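Local coordinates for arylmalonate decarboxylase (Bordetella bronchiseptica, PDB 3IXM), which catalyses the decarboxylation of 2-aryl-2-methylmalonates, taking up a proton and releasing carbon dioxide to give 2-arylpropionates, at residues P21-R26 and V208-P213. The protein carries 1 engineered substitution. Residues are numbered along the deposited sequence; the frame is centred on the assembly and turned at random.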
ATOM      1  N   PRO A  21     -10.279   0.533  -3.674  1.00 16.72           N
ATOM      2  CA  PRO A  21      -9.174   0.124  -4.573  1.00 15.66           C
ATOM      3  C   PRO A  21      -9.427  -1.280  -5.133  1.00 15.21           C
ATOM      4  O   PRO A  21      -9.869  -2.152  -4.417  1.00 13.12           O
ATOM      5  CB  PRO A  21      -7.959   0.062  -3.638  1.00 15.33           C
ATOM      6  CG  PRO A  21      -8.298   1.156  -2.582  1.00 17.89           C
ATOM      7  CD  PRO A  21      -9.774   0.933  -2.343  1.00 16.33           C
ATOM      8  N   ALA A  22      -9.114  -1.478  -6.407  1.00 14.81           N
ATOM      9  CA  ALA A  22      -9.332  -2.784  -7.054  1.00 14.02           C
ATOM     10  C   ALA A  22      -8.291  -3.828  -6.604  1.00 15.22           C
ATOM     11  O   ALA A  22      -8.607  -5.032  -6.497  1.00 15.88           O
ATOM     12  CB  ALA A  22      -9.306  -2.603  -8.609  1.00 14.32           C
ATOM     13  N   ASP A  23      -7.061  -3.385  -6.346  1.00 14.36           N
ATOM     14  CA  ASP A  23      -5.953  -4.337  -6.117  1.00 15.92           C
ATOM     15  C   ASP A  23      -5.878  -4.742  -4.643  1.00 16.87           C
ATOM     16  O   ASP A  23      -5.377  -3.997  -3.793  1.00 16.36           O
ATOM     17  CB  ASP A  23      -4.597  -3.830  -6.639  1.00 15.77           C
ATOM     18  CG  ASP A  23      -3.540  -4.930  -6.699  1.00 17.20           C
ATOM     19  OD1 ASP A  23      -2.395  -4.650  -6.308  1.00 15.78           O
ATOM     20  OD2 ASP A  23      -3.856  -6.087  -7.124  1.00 16.84           O
ATOM     21  N   GLY A  24      -6.340  -5.951  -4.358  1.00 18.49           N
ATOM     22  CA  GLY A  24      -6.344  -6.420  -2.983  1.00 17.54           C
ATOM     23  C   GLY A  24      -7.727  -6.854  -2.576  1.00 19.38           C
ATOM     24  O   GLY A  24      -7.885  -7.653  -1.677  1.00 17.94           O
ATOM     25  N   ALA A  25      -8.749  -6.339  -3.247  1.00 20.88           N
ATOM     26  CA  ALA A  25     -10.111  -6.603  -2.791  1.00 23.61           C
ATOM     27  C   ALA A  25     -10.464  -8.093  -2.929  1.00 24.66           C
ATOM     28  O   ALA A  25     -11.204  -8.631  -2.092  1.00 27.13           O
ATOM     29  CB  ALA A  25     -11.114  -5.709  -3.528  1.00 23.02           C
ATOM     30  N   ARG A  26      -9.960  -8.722  -3.967  1.00 26.20           N
ATOM     31  CA  ARG A  26     -10.044 -10.147  -4.253  1.00 27.10           C
ATOM     32  C   ARG A  26      -9.662 -11.014  -3.048  1.00 25.82           C
ATOM     33  O   ARG A  26     -10.123 -12.102  -2.903  1.00 26.34           O
ATOM     34  CB  ARG A  26      -9.080 -10.424  -5.376  1.00 27.68           C
ATOM     35  CG  ARG A  26      -9.642 -11.150  -6.475  1.00 32.88           C
ATOM     36  CD  ARG A  26      -9.012 -12.464  -6.550  1.00 39.36           C
ATOM     37  N   VAL A 208       7.576 -11.361  -1.398  1.00 20.08           N
ATOM     38  CA  VAL A 208       7.157 -10.090  -1.990  1.00 19.20           C
ATOM     39  C   VAL A 208       6.013  -9.472  -1.181  1.00 19.38           C
ATOM     40  O   VAL A 208       5.025 -10.166  -0.853  1.00 18.95           O
ATOM     41  CB  VAL A 208       6.692 -10.324  -3.456  1.00 18.97           C
ATOM     42  CG1 VAL A 208       6.062  -9.059  -4.061  1.00 18.52           C
ATOM     43  CG2 VAL A 208       7.830 -10.830  -4.283  1.00 21.00           C
ATOM     44  N   VAL A 209       6.136  -8.169  -0.889  1.00 17.45           N
ATOM     45  CA  VAL A 209       5.022  -7.388  -0.343  1.00 17.01           C
ATOM     46  C   VAL A 209       4.515  -6.467  -1.457  1.00 16.12           C
ATOM     47  O   VAL A 209       5.315  -5.714  -2.053  1.00 15.49           O
ATOM     48  CB  VAL A 209       5.502  -6.527   0.850  1.00 16.56           C
ATOM     49  CG1 VAL A 209       4.435  -5.506   1.306  1.00 16.96           C
ATOM     50  CG2 VAL A 209       5.921  -7.452   2.034  1.00 18.08           C
ATOM     51  N   SER A 210       3.229  -6.544  -1.759  1.00 15.07           N
ATOM     52  CA  SER A 210       2.608  -5.547  -2.660  1.00 14.16           C
ATOM     53  C   SER A 210       1.758  -4.583  -1.866  1.00 14.55           C
ATOM     54  O   SER A 210       0.877  -5.000  -1.083  1.00 12.52           O
ATOM     55  CB  SER A 210       1.768  -6.235  -3.732  1.00 13.79           C
ATOM     56  OG  SER A 210       1.208  -5.299  -4.613  1.00 13.31           O
ATOM     57  N   SER A 211       1.979  -3.297  -2.128  1.00 13.08           N
ATOM     58  CA  SER A 211       1.469  -2.232  -1.287  1.00 14.89           C
ATOM     59  C   SER A 211      -0.067  -2.168  -1.134  1.00 14.89           C
ATOM     60  O   SER A 211      -0.575  -2.154   0.005  1.00 14.09           O
ATOM     61  CB  SER A 211       2.172  -0.909  -1.628  1.00 14.98           C
ATOM     62  OG  SER A 211       1.943  -0.497  -2.956  1.00 22.90           O
ATOM     63  N   SER A 212      -0.826  -2.180  -2.228  1.00 14.14           N
ATOM     64  CA  SER A 212      -2.280  -2.113  -2.108  1.00 15.95           C
ATOM     65  C   SER A 212      -2.862  -3.354  -1.408  1.00 15.25           C
ATOM     66  O   SER A 212      -3.670  -3.227  -0.438  1.00 15.79           O
ATOM     67  CB  SER A 212      -2.947  -1.890  -3.485  1.00 17.03           C
ATOM     68  OG  SER A 212      -4.323  -1.650  -3.300  1.00 19.54           O
ATOM     69  N   PRO A 213      -2.503  -4.566  -1.888  1.00 15.51           N
ATOM     70  CA  PRO A 213      -2.898  -5.773  -1.141  1.00 14.98           C
ATOM     71  C   PRO A 213      -2.473  -5.761   0.336  1.00 15.31           C
ATOM     72  O   PRO A 213      -3.280  -6.128   1.188  1.00 15.86           O
ATOM     73  CB  PRO A 213      -2.224  -6.897  -1.934  1.00 15.31           C
ATOM     74  CG  PRO A 213      -2.235  -6.370  -3.334  1.00 14.91           C
ATOM     75  CD  PRO A 213      -1.822  -4.936  -3.153  1.00 14.07           C
TER
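Asp23 meets the first turn of helix 211-222 with both its backbone and its side chain. Its carbonyl accepts the one hydrogen bond across the contact: Ser212 OG donates to Asp23 O over 2.6 Å, lying in the carbonyl plane with a C=O...OG angle of 146°. The Asp23 side chain leaves beside this bond, its CB 4.0 Å from Ser212 OG. Because CG stands anti to the backbone N (chi1 -167°), the carboxylate comes up to the CD-CG edge of the Pro213 ring, the two side chains crossing obliquely; Asp23 CG lies 3.9 Å from Pro213 CD. OD1 reaches farthest, touching carbon at 3.2 Å from Pro213 CD. It also hydrogen-bonds Thr193 OG1. The same hydroxyl is bonded to Ser210 OG, which itself stays 4.0 Å from Asp23 OD1, and Thr193 thus bridges the two. Asp23 OD2 lies 4.1 Å from Pro213 CG, a looser contact, and has a hydrogen bond outside the two segments.

Next to Asp23 the backbones close up, Gly24 CA lying 4.0 Å from Pro213 CA, with a positive phi (125°) that suits glycine. Pro21 CB flanks Ser212 OG at 4.0 Å and Pro21 packs on Phe216 of the same helix, while Pro213 also touches Leu194.

In the fold, the loop between strands 9-13 and 33-37 of one parallel four-stranded sheet thus rests on the N-terminal turn of helix 211-222, directly after edge strand 208-210 of the other sheet, with Met104 of helix 104-114 touching Ser212. The contact joins the two parallel-sheet halves, consistent with the two-domain aspartate/glutamate racemase fold.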